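Local structure of titin (Homo sapiens, 3LCY) at residues A172-V177 and I189-I194; T136-Q141 and K176-N181; I39-F44 and H63-M68; M14-T19 and S92-L97. The protein spans half of the muscle sarcomere as a giant filament and includes a serine/threonine kinase domain, being seen here as two tandem A-band immunoglobulin domains. All blocks are in the same frame, centred on the assembly; numbering follows the deposited sequence.

In the fold
From the N terminus the chain first enters the immunoglobulin domain that holds interactions 3 and 4. Interaction 4 closes the longer of the two loops here, bringing 92-97 back beside 14-19. Interaction 3, between 39-44 and 63-68, is nested inside that loop and joins the two sheets across the core; W41 meets M14 where the two contacts touch. Strand 88-103 then runs on towards the second domain. There interaction 2 pairs 136-141 with 176-181, and interaction 1 pairs 172-177 with 189-194. Their loops overlap, sharing K176 and V177, so strand 173-180 has one partner on each edge. The centres of interactions 1 and 3 lie about 45 Å apart.

Interaction 1 of 4, residues A172-V177 and I189-I194; sequences AGKYKV and ILDVEI
The carbonyl oxygen of Y175 is held by two consecutive residues of 189-194. L190 N donates to Y175 O at 2.7 Å, while I189 CA brings a CA-H to the same Y175 O at 3.1 Å. L190 O returns the bond to Y175 N at 2.8 Å and also lies at the edge of the Y175 ring, in its plane. Further along, G173 and V192 form a second hydrogen-bonded antiparallel pair, with V192 N reaching G173 O at 2.8 Å. These are the F and G strands of an immunoglobulin domain, and the start of the F strand carries the tyrosine corner: the Y175 hydroxyl bonds to H171 O, four residues back in the chain. With CG anti to its own carbonyl carbon (chi1 -74°), the Y175 ring passes V192 at a slant, V192 CG2 coming within 3.5 Å of Y175 CD1. H139 stacks on the same ring. Deeper in the core, V177 CG1 meets L190 CD1 at 3.8 Å, and L190 also packs on L123 of strand 121-130. The other face of the hairpin is more open. There K174 CG lies against I189 CG2; the bend at chi2 (80°) then carries CD over beside the D191 carboxylate. The salt bridge between K174 NZ and D191 OD1 is long, at 3.7 Å, so the aliphatic part of the lysine makes the closer approach to that oxygen.

Interaction 2 of 4, residues T136-Q141 and K176-N181; sequences TWFHGQ and KVQLSN
W137 presents a face of its indole to V177. The two side chains lie side by side and point the same way, and V177 CB sits 3.7 Å from the centroid of the W137 six-membered ring, only 6° off the normal, a CH-pi contact. The ring is brought broadside to the valine by a chi2 of 91°, while V177 CG2 reaches over W137 CE2 and CZ2. The pose is fixed further by W137 NE1, which bonds to T159 OG1 of the facing sheet. On the outer face F138 and K176 also run alongside each other. K176 CD touches F138 CD2 at 3.9 Å; the lysine chain then turns at chi3 (-73°), leaving NZ above the F138 ring at a distance that allows at most a weak cation-pi attraction. Q178 stretches out beyond CG, and its OE1 lies 4.0 Å from F138 CE2, with the amide plane steeply inclined to the ring. Beneath these side chains the backbones are bonded in both directions, T136 with Q178 and F138 with K176; Q178 N to T136 O is the shortest of these links at 2.7 Å. A water bonded to T136 OG1 makes a further, weak bond to Q178 O. Packed between the two sheets, W137 is the core tryptophan of the immunoglobulin C strand, and V177, two residues after the corner tyrosine Y175, takes the F-strand position where many immunoglobulin domains have a cysteine.

Interaction 3 of 4, residues I39-F44 and H63-M68; sequences IKWYRF and HTLTVM
L65 sets its CB over the W41 six-membered ring, 3.4 Å from the centroid and almost on the normal, a CH-pi contact. L65 CG is anti to the backbone N (chi1 170°), which carries CD2 past the ring toward W41 CE3, as the two side chains slide by each other in opposite directions. At the ring's edge W41 CH2 comes within 3.6 Å of H63 O. A second CH-pi contact completes this tight part: I39 CD1 rests over the centre of the H63 imidazole, 3.5 Å from its centroid. That imidazole has both nitrogens engaged, ND1 with S58 OG and NE2 with I31 O, which holds the ring's rotation. The looser side is at T64, partly exposed, which meets the indole only through its backbone while its CB points away. The axes of the two strand segments come no nearer than 9.1 Å and are inclined at 39°, as expected of strands in opposed sheets. W41 is the core tryptophan of the immunoglobulin C strand. Its strand 38-43 pairs with 76-83, whose C80 packs on the indole, while 62-68 lies between 24-34 and 54-58 in the facing sheet.

Interaction 4 of 4, residues M14-T19 and S92-L97; sequences MKDVTT and SSKLLL
M14 CB packs against S93, 3.5 Å from S93 OG, and its chain bends at chi3 so that the terminal CE returns to the same hydroxyl. At K15 it is the carbonyl that is used: S93 OG donates to K15 O at 3.0 Å, approaching from well above the carbonyl plane. The serine manages this because OG sits between its own backbone N and carbonyl carbon (chi1 70°). D16 then stands in for a main-chain acceptor, its OD1 accepting a hydrogen bond from K94 N at 2.9 Å, from 41° above the carboxylate plane. From V17 the pairing becomes a regular parallel one. V17 N donates to K94 O and V17 O accepts from L96 N at 2.7 Å, with L95 CD1 pressed to 3.2 Å from V17 O. T18 lies on the outer face with L96; T18 OG1 has Q98 OE1 as its stronger polar partner and also lies 3.0 Å from L96 O, and which acceptor takes its one proton is not settled. T19 N donates to that carbonyl, L96 O, at 2.9 Å, and T19 CG2 turns inward to meet L95 CD1 at 3.9 Å. This parallel pairing of the A' and G strands is the usual arrangement in I-set immunoglobulin domains. Strand 17-20 thus lies on one edge of 88-103, whose other edge pairs antiparallel with 76-83, while M14 reaches across to L27 and C29 of strand 24-34 in the opposing sheet.

Interaction 1 of 4, residues A172-V177 and I189-I194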
# COMPACT_ATOMS: atom_id res chain seq x y z
N ALA A 172 -20.58 -21.36 13.21
CA ALA A 172 -21.00 -20.34 14.17
C ALA A 172 -19.94 -20.16 15.26
O ALA A 172 -19.16 -21.07 15.53
CB ALA A 172 -22.34 -20.70 14.78
N GLY A 173 -19.92 -18.99 15.88
CA GLY A 173 -19.00 -18.72 16.97
C GLY A 173 -18.13 -17.49 16.77
O GLY A 173 -18.33 -16.72 15.83
N LYS A 174 -17.16 -17.32 17.66
CA LYS A 174 -16.26 -16.17 17.61
C LYS A 174 -15.07 -16.41 16.69
O LYS A 174 -14.49 -17.50 16.68
CB LYS A 174 -15.77 -15.80 19.01
CG LYS A 174 -16.57 -14.72 19.72
CD LYS A 174 -17.85 -15.28 20.34
CE LYS A 174 -18.53 -14.23 21.20
NZ LYS A 174 -19.76 -14.75 21.85
N TYR A 175 -14.72 -15.39 15.92
CA TYR A 175 -13.55 -15.44 15.05
C TYR A 175 -12.60 -14.31 15.39
O TYR A 175 -13.04 -13.20 15.71
CB TYR A 175 -13.96 -15.33 13.58
CG TYR A 175 -14.60 -16.57 13.00
CD1 TYR A 175 -15.89 -16.93 13.34
CD2 TYR A 175 -13.91 -17.37 12.10
CE1 TYR A 175 -16.48 -18.06 12.81
CE2 TYR A 175 -14.48 -18.50 11.56
CZ TYR A 175 -15.77 -18.84 11.92
OH TYR A 175 -16.35 -19.97 11.38
N LYS A 176 -11.30 -14.57 15.34
CA LYS A 176 -10.31 -13.52 15.56
C LYS A 176 -9.42 -13.32 14.34
O LYS A 176 -8.80 -14.26 13.85
CB LYS A 176 -9.44 -13.81 16.78
CG LYS A 176 -8.40 -12.71 17.04
CD LYS A 176 -7.18 -13.23 17.78
CE LYS A 176 -7.47 -13.53 19.23
NZ LYS A 176 -6.23 -13.94 19.96
N VAL A 177 -9.37 -12.09 13.85
CA VAL A 177 -8.44 -11.73 12.79
C VAL A 177 -7.28 -10.95 13.39
O VAL A 177 -7.48 -9.95 14.09
CB VAL A 177 -9.12 -10.90 11.68
CG1 VAL A 177 -9.87 -9.72 12.29
CG2 VAL A 177 -8.09 -10.43 10.67
N ILE A 189 -12.44 -9.25 17.07
CA ILE A 189 -13.26 -10.45 17.22
C ILE A 189 -14.61 -10.30 16.53
O ILE A 189 -15.36 -9.37 16.80
CB ILE A 189 -13.47 -10.81 18.70
CG1 ILE A 189 -12.15 -11.32 19.31
CG2 ILE A 189 -14.56 -11.85 18.85
CD1 ILE A 189 -12.27 -11.75 20.76
N LEU A 190 -14.90 -11.23 15.63
CA LEU A 190 -16.15 -11.21 14.87
C LEU A 190 -17.05 -12.35 15.32
O LEU A 190 -16.66 -13.52 15.26
CB LEU A 190 -15.87 -11.33 13.37
CG LEU A 190 -15.01 -10.26 12.68
CD1 LEU A 190 -13.57 -10.32 13.15
CD2 LEU A 190 -15.08 -10.43 11.18
N ASP A 191 -18.25 -12.01 15.77
CA ASP A 191 -19.22 -13.02 16.19
C ASP A 191 -20.06 -13.47 15.01
O ASP A 191 -20.85 -12.70 14.47
CB ASP A 191 -20.11 -12.47 17.30
CG ASP A 191 -20.80 -13.56 18.09
OD1 ASP A 191 -20.22 -14.66 18.21
OD2 ASP A 191 -21.92 -13.32 18.58
N VAL A 192 -19.89 -14.73 14.62
CA VAL A 192 -20.60 -15.27 13.46
C VAL A 192 -21.81 -16.11 13.86
O VAL A 192 -21.71 -16.98 14.72
CB VAL A 192 -19.68 -16.12 12.57
CG1 VAL A 192 -20.48 -16.85 11.51
CG2 VAL A 192 -18.62 -15.24 11.92
N GLU A 193 -22.95 -15.85 13.23
CA GLU A 193 -24.17 -16.57 13.52
C GLU A 193 -24.72 -17.16 12.22
O GLU A 193 -24.70 -16.50 11.19
CB GLU A 193 -25.20 -15.63 14.14
CG GLU A 193 -26.25 -16.33 14.98
CD GLU A 193 -25.75 -16.69 16.37
OE1 GLU A 193 -25.90 -17.85 16.77
OE2 GLU A 193 -25.22 -15.80 17.06
N ILE A 194 -25.20 -18.40 12.26
CA ILE A 194 -25.74 -19.04 11.07
C ILE A 194 -27.26 -19.12 11.12
O ILE A 194 -27.83 -19.63 12.07
CB ILE A 194 -25.17 -20.45 10.88
CG1 ILE A 194 -23.65 -20.44 11.09
CG2 ILE A 194 -25.51 -20.98 9.51
CD1 ILE A 194 -22.92 -19.52 10.15

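Interaction 2 of 4, residues T136-Q141 and K176-N181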
# COMPACT_ATOMS: atom_id res chain seq x y z
N THR A 136 -3.53 -13.42 10.31
CA THR A 136 -3.97 -14.72 10.80
C THR A 136 -5.45 -14.73 11.18
O THR A 136 -5.97 -13.75 11.72
CB THR A 136 -3.14 -15.17 12.02
OG1 THR A 136 -1.74 -15.13 11.70
CG2 THR A 136 -3.51 -16.59 12.43
N TRP A 137 -6.12 -15.84 10.90
CA TRP A 137 -7.52 -16.02 11.28
C TRP A 137 -7.68 -17.17 12.27
O TRP A 137 -7.03 -18.21 12.14
CB TRP A 137 -8.38 -16.29 10.04
CG TRP A 137 -8.71 -15.06 9.25
CD1 TRP A 137 -7.99 -14.53 8.21
CD2 TRP A 137 -9.84 -14.20 9.43
NE1 TRP A 137 -8.60 -13.40 7.74
CE2 TRP A 137 -9.74 -13.17 8.47
CE3 TRP A 137 -10.92 -14.19 10.32
CZ2 TRP A 137 -10.68 -12.15 8.37
CZ3 TRP A 137 -11.86 -13.18 10.21
CH2 TRP A 137 -11.73 -12.17 9.25
N PHE A 138 -8.54 -16.97 13.26
CA PHE A 138 -8.82 -18.00 14.25
C PHE A 138 -10.31 -18.26 14.36
O PHE A 138 -11.11 -17.33 14.40
CB PHE A 138 -8.30 -17.59 15.63
CG PHE A 138 -6.80 -17.43 15.70
CD1 PHE A 138 -6.00 -18.49 16.08
CD2 PHE A 138 -6.21 -16.21 15.42
CE1 PHE A 138 -4.62 -18.35 16.15
CE2 PHE A 138 -4.84 -16.06 15.49
CZ PHE A 138 -4.04 -17.13 15.86
N HIS A 139 -10.69 -19.53 14.41
CA HIS A 139 -12.04 -19.89 14.81
C HIS A 139 -11.95 -20.59 16.16
O HIS A 139 -11.56 -21.76 16.24
CB HIS A 139 -12.72 -20.78 13.78
CG HIS A 139 -14.14 -21.11 14.11
ND1 HIS A 139 -14.69 -22.36 13.88
CD2 HIS A 139 -15.13 -20.37 14.66
CE1 HIS A 139 -15.95 -22.36 14.27
NE2 HIS A 139 -16.24 -21.17 14.75
N GLY A 140 -12.30 -19.87 17.21
CA GLY A 140 -12.08 -20.35 18.56
C GLY A 140 -10.59 -20.33 18.85
O GLY A 140 -9.96 -19.27 18.81
N GLN A 141 -10.03 -21.49 19.13
CA GLN A 141 -8.60 -21.61 19.38
C GLN A 141 -7.91 -22.33 18.23
O GLN A 141 -6.75 -22.71 18.32
CB GLN A 141 -8.34 -22.35 20.70
CG GLN A 141 -8.94 -23.74 20.77
CD GLN A 141 -8.92 -24.31 22.18
OE1 GLN A 141 -8.95 -25.53 22.37
NE2 GLN A 141 -8.86 -23.43 23.17
N LYS A 176 -11.30 -14.57 15.34
CA LYS A 176 -10.31 -13.52 15.56
C LYS A 176 -9.42 -13.32 14.34
O LYS A 176 -8.80 -14.26 13.85
CB LYS A 176 -9.44 -13.81 16.78
CG LYS A 176 -8.40 -12.71 17.04
CD LYS A 176 -7.18 -13.23 17.78
CE LYS A 176 -7.47 -13.53 19.23
NZ LYS A 176 -6.23 -13.94 19.96
N VAL A 177 -9.37 -12.09 13.85
CA VAL A 177 -8.44 -11.73 12.79
C VAL A 177 -7.28 -10.95 13.39
O VAL A 177 -7.48 -9.95 14.09
CB VAL A 177 -9.12 -10.90 11.68
CG1 VAL A 177 -9.87 -9.72 12.29
CG2 VAL A 177 -8.09 -10.43 10.67
N GLN A 178 -6.06 -11.41 13.14
CA GLN A 178 -4.88 -10.78 13.68
C GLN A 178 -3.91 -10.25 12.64
O GLN A 178 -3.59 -10.93 11.68
CB GLN A 178 -4.16 -11.78 14.58
CG GLN A 178 -3.28 -11.16 15.63
CD GLN A 178 -2.92 -12.14 16.71
OE1 GLN A 178 -2.31 -13.17 16.45
NE2 GLN A 178 -3.30 -11.82 17.94
N LEU A 179 -3.45 -9.03 12.85
CA LEU A 179 -2.50 -8.39 11.96
C LEU A 179 -1.25 -8.02 12.73
O LEU A 179 -1.33 -7.40 13.77
CB LEU A 179 -3.12 -7.14 11.34
CG LEU A 179 -4.16 -7.32 10.24
CD1 LEU A 179 -5.06 -8.49 10.55
CD2 LEU A 179 -4.98 -6.07 10.09
N SER A 180 -0.09 -8.40 12.22
CA SER A 180 1.15 -8.05 12.92
C SER A 180 2.37 -7.75 12.07
O SER A 180 2.62 -8.42 11.08
CB SER A 180 1.55 -9.19 13.87
OG SER A 180 0.53 -9.52 14.79
N ASN A 181 3.15 -6.78 12.50
CA ASN A 181 4.38 -6.37 11.83
C ASN A 181 5.43 -5.95 12.87
O ASN A 181 5.19 -6.06 14.06
CB ASN A 181 4.14 -5.32 10.74
CG ASN A 181 3.83 -3.96 11.29
OD1 ASN A 181 4.08 -3.66 12.44
ND2 ASN A 181 3.28 -3.12 10.44
O HOH W 1 -0.89 -12.76 12.54

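Interaction 3 of 4, residues I39-F44 and H63-M68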
# COMPACT_ATOMS: atom_id res chain seq x y z
N ILE A 39 12.49 19.23 -15.54
CA ILE A 39 12.04 18.11 -14.76
C ILE A 39 10.55 17.83 -14.79
O ILE A 39 9.77 18.70 -14.66
CB ILE A 39 12.47 18.27 -13.29
CG1 ILE A 39 13.97 18.46 -13.16
CG2 ILE A 39 12.01 17.15 -12.47
CD1 ILE A 39 14.78 17.52 -13.87
N LYS A 40 10.22 16.57 -14.98
CA LYS A 40 8.90 16.03 -14.84
C LYS A 40 8.87 14.79 -13.96
O LYS A 40 9.72 13.98 -14.05
CB LYS A 40 8.31 15.73 -16.20
CG LYS A 40 7.85 16.93 -16.94
CD LYS A 40 7.58 16.61 -18.37
CE LYS A 40 7.35 17.84 -19.22
NZ LYS A 40 6.78 18.94 -18.49
N TRP A 41 7.88 14.68 -13.11
CA TRP A 41 7.70 13.52 -12.25
C TRP A 41 6.51 12.69 -12.72
O TRP A 41 5.48 13.23 -13.12
CB TRP A 41 7.51 13.95 -10.80
CG TRP A 41 8.70 14.68 -10.25
CD1 TRP A 41 8.92 16.03 -10.28
CD2 TRP A 41 9.84 14.11 -9.60
NE1 TRP A 41 10.12 16.33 -9.68
CE2 TRP A 41 10.70 15.17 -9.26
CE3 TRP A 41 10.21 12.80 -9.26
CZ2 TRP A 41 11.92 14.96 -8.60
CZ3 TRP A 41 11.42 12.60 -8.61
CH2 TRP A 41 12.25 13.67 -8.29
N TYR A 42 6.66 11.37 -12.68
CA TYR A 42 5.63 10.48 -13.19
C TYR A 42 5.17 9.43 -12.18
O TYR A 42 5.93 9.00 -11.32
CB TYR A 42 6.09 9.81 -14.49
CG TYR A 42 6.26 10.80 -15.63
CD1 TYR A 42 7.50 11.36 -15.90
CD2 TYR A 42 5.19 11.17 -16.42
CE1 TYR A 42 7.66 12.26 -16.93
CE2 TYR A 42 5.34 12.07 -17.45
CZ TYR A 42 6.58 12.62 -17.70
OH TYR A 42 6.73 13.51 -18.73
N ARG A 43 3.91 9.03 -12.32
CA ARG A 43 3.27 8.10 -11.41
C ARG A 43 2.22 7.30 -12.17
O ARG A 43 1.18 7.83 -12.57
CB ARG A 43 2.61 8.89 -10.27
CG ARG A 43 1.84 8.05 -9.27
CD ARG A 43 2.75 7.19 -8.41
NE ARG A 43 2.08 6.77 -7.19
CZ ARG A 43 2.51 5.79 -6.39
NH1 ARG A 43 3.62 5.13 -6.68
NH2 ARG A 43 1.82 5.48 -5.31
N PHE A 44 2.49 6.02 -12.37
CA PHE A 44 1.61 5.15 -13.15
C PHE A 44 1.40 5.69 -14.56
O PHE A 44 0.28 5.78 -15.05
CB PHE A 44 0.26 4.98 -12.45
CG PHE A 44 0.36 4.46 -11.04
CD1 PHE A 44 -0.07 5.24 -9.97
CD2 PHE A 44 0.89 3.21 -10.79
CE1 PHE A 44 0.03 4.77 -8.68
CE2 PHE A 44 0.98 2.73 -9.49
CZ PHE A 44 0.55 3.51 -8.43
N HIS A 63 17.14 17.37 -7.99
CA HIS A 63 15.70 17.39 -8.13
C HIS A 63 15.01 16.52 -7.10
O HIS A 63 15.23 15.33 -7.04
CB HIS A 63 15.35 17.00 -9.55
CG HIS A 63 16.34 17.49 -10.54
ND1 HIS A 63 16.57 18.82 -10.77
CD2 HIS A 63 17.21 16.82 -11.34
CE1 HIS A 63 17.51 18.96 -11.68
NE2 HIS A 63 17.92 17.76 -12.04
N THR A 64 14.15 17.15 -6.32
CA THR A 64 13.46 16.48 -5.24
C THR A 64 11.96 16.59 -5.35
O THR A 64 11.42 17.64 -5.59
CB THR A 64 13.89 17.05 -3.87
OG1 THR A 64 15.30 17.04 -3.76
CG2 THR A 64 13.33 16.21 -2.76
N LEU A 65 11.30 15.46 -5.17
CA LEU A 65 9.85 15.40 -5.10
C LEU A 65 9.43 15.10 -3.66
O LEU A 65 9.96 14.18 -3.03
CB LEU A 65 9.30 14.31 -6.03
CG LEU A 65 7.81 13.99 -5.87
CD1 LEU A 65 6.96 15.19 -6.25
CD2 LEU A 65 7.42 12.78 -6.70
N THR A 66 8.51 15.89 -3.14
CA THR A 66 8.05 15.68 -1.78
C THR A 66 6.62 15.20 -1.81
O THR A 66 5.75 15.87 -2.35
CB THR A 66 8.11 16.97 -0.95
OG1 THR A 66 9.46 17.45 -0.91
CG2 THR A 66 7.63 16.71 0.46
N VAL A 67 6.38 14.04 -1.22
CA VAL A 67 5.05 13.50 -1.18
C VAL A 67 4.53 13.54 0.24
O VAL A 67 5.16 13.03 1.15
CB VAL A 67 5.02 12.03 -1.65
CG1 VAL A 67 3.61 11.47 -1.57
CG2 VAL A 67 5.57 11.91 -3.05
N MET A 68 3.37 14.16 0.43
CA MET A 68 2.79 14.22 1.75
C MET A 68 1.89 13.02 1.73
O MET A 68 0.80 13.05 1.18
CB MET A 68 2.00 15.50 1.94
CG MET A 68 2.76 16.76 1.58
SD MET A 68 4.34 16.91 2.41
CE MET A 68 3.83 17.00 4.11

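Interaction 4 of 4, residues M14-T19 and S92-L97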
# COMPACT_ATOMS: atom_id res chain seq x y z
N MET A 14 18.01 8.00 -8.31
CA MET A 14 17.02 7.92 -7.26
C MET A 14 17.19 6.67 -6.43
O MET A 14 17.56 5.63 -6.93
CB MET A 14 15.61 7.98 -7.82
CG MET A 14 15.17 9.35 -8.20
SD MET A 14 13.45 9.39 -8.55
CE MET A 14 12.80 9.81 -6.96
N LYS A 15 16.92 6.80 -5.15
CA LYS A 15 17.06 5.71 -4.23
C LYS A 15 15.76 5.43 -3.53
O LYS A 15 14.93 6.30 -3.40
CB LYS A 15 18.10 6.05 -3.17
CG LYS A 15 19.46 6.27 -3.68
CD LYS A 15 20.06 5.01 -4.21
CE LYS A 15 21.35 5.31 -4.93
NZ LYS A 15 22.12 4.09 -5.21
N ASP A 16 15.60 4.20 -3.10
CA ASP A 16 14.41 3.82 -2.35
C ASP A 16 14.35 4.61 -1.04
O ASP A 16 15.36 4.78 -0.36
CB ASP A 16 14.39 2.32 -2.08
CG ASP A 16 14.09 1.51 -3.32
OD1 ASP A 16 13.75 2.12 -4.36
OD2 ASP A 16 14.19 0.27 -3.27
N VAL A 17 13.16 5.10 -0.71
CA VAL A 17 12.98 5.92 0.48
C VAL A 17 11.84 5.41 1.35
O VAL A 17 10.79 5.03 0.84
CB VAL A 17 12.70 7.39 0.10
CG1 VAL A 17 12.22 8.18 1.31
CG2 VAL A 17 13.93 8.03 -0.51
N THR A 18 12.06 5.39 2.66
CA THR A 18 11.03 4.97 3.59
C THR A 18 10.60 6.12 4.50
O THR A 18 11.43 6.86 5.03
CB THR A 18 11.48 3.78 4.45
OG1 THR A 18 10.37 3.30 5.23
CG2 THR A 18 12.60 4.18 5.39
N THR A 19 9.29 6.27 4.68
CA THR A 19 8.76 7.31 5.54
C THR A 19 7.50 6.82 6.25
O THR A 19 6.81 5.92 5.77
CB THR A 19 8.42 8.59 4.75
OG1 THR A 19 8.32 9.70 5.65
CG2 THR A 19 7.10 8.42 4.01
N SER A 92 14.12 5.99 -11.53
CA SER A 92 12.99 5.60 -10.70
C SER A 92 13.41 4.94 -9.40
O SER A 92 14.47 4.31 -9.32
CB SER A 92 12.07 4.66 -11.48
OG SER A 92 11.66 5.25 -12.70
N SER A 93 12.58 5.09 -8.37
CA SER A 93 12.80 4.44 -7.09
C SER A 93 11.45 4.27 -6.40
O SER A 93 10.44 4.79 -6.87
CB SER A 93 13.75 5.26 -6.22
OG SER A 93 13.15 6.47 -5.78
N LYS A 94 11.43 3.54 -5.29
CA LYS A 94 10.18 3.25 -4.61
C LYS A 94 10.07 3.91 -3.24
O LYS A 94 11.07 4.17 -2.57
CB LYS A 94 9.97 1.74 -4.47
CG LYS A 94 9.70 1.03 -5.78
CD LYS A 94 9.56 -0.46 -5.57
CE LYS A 94 9.21 -1.16 -6.87
NZ LYS A 94 9.23 -2.65 -6.72
N LEU A 95 8.83 4.18 -2.83
CA LEU A 95 8.56 4.73 -1.51
C LEU A 95 7.98 3.65 -0.61
O LEU A 95 6.95 3.06 -0.92
CB LEU A 95 7.58 5.90 -1.62
CG LEU A 95 7.08 6.49 -0.29
CD1 LEU A 95 8.25 6.90 0.59
CD2 LEU A 95 6.15 7.66 -0.53
N LEU A 96 8.67 3.37 0.49
CA LEU A 96 8.21 2.38 1.45
C LEU A 96 7.59 3.06 2.66
O LEU A 96 8.20 3.93 3.27
CB LEU A 96 9.35 1.46 1.88
CG LEU A 96 9.86 0.42 0.87
CD1 LEU A 96 10.41 1.08 -0.38
CD2 LEU A 96 10.91 -0.47 1.52
N LEU A 97 6.36 2.67 2.99
CA LEU A 97 5.65 3.29 4.10
C LEU A 97 5.89 2.55 5.41
O LEU A 97 6.27 1.38 5.42
CB LEU A 97 4.15 3.36 3.81
CG LEU A 97 3.73 4.17 2.58
CD1 LEU A 97 2.22 4.15 2.43
CD2 LEU A 97 4.25 5.59 2.68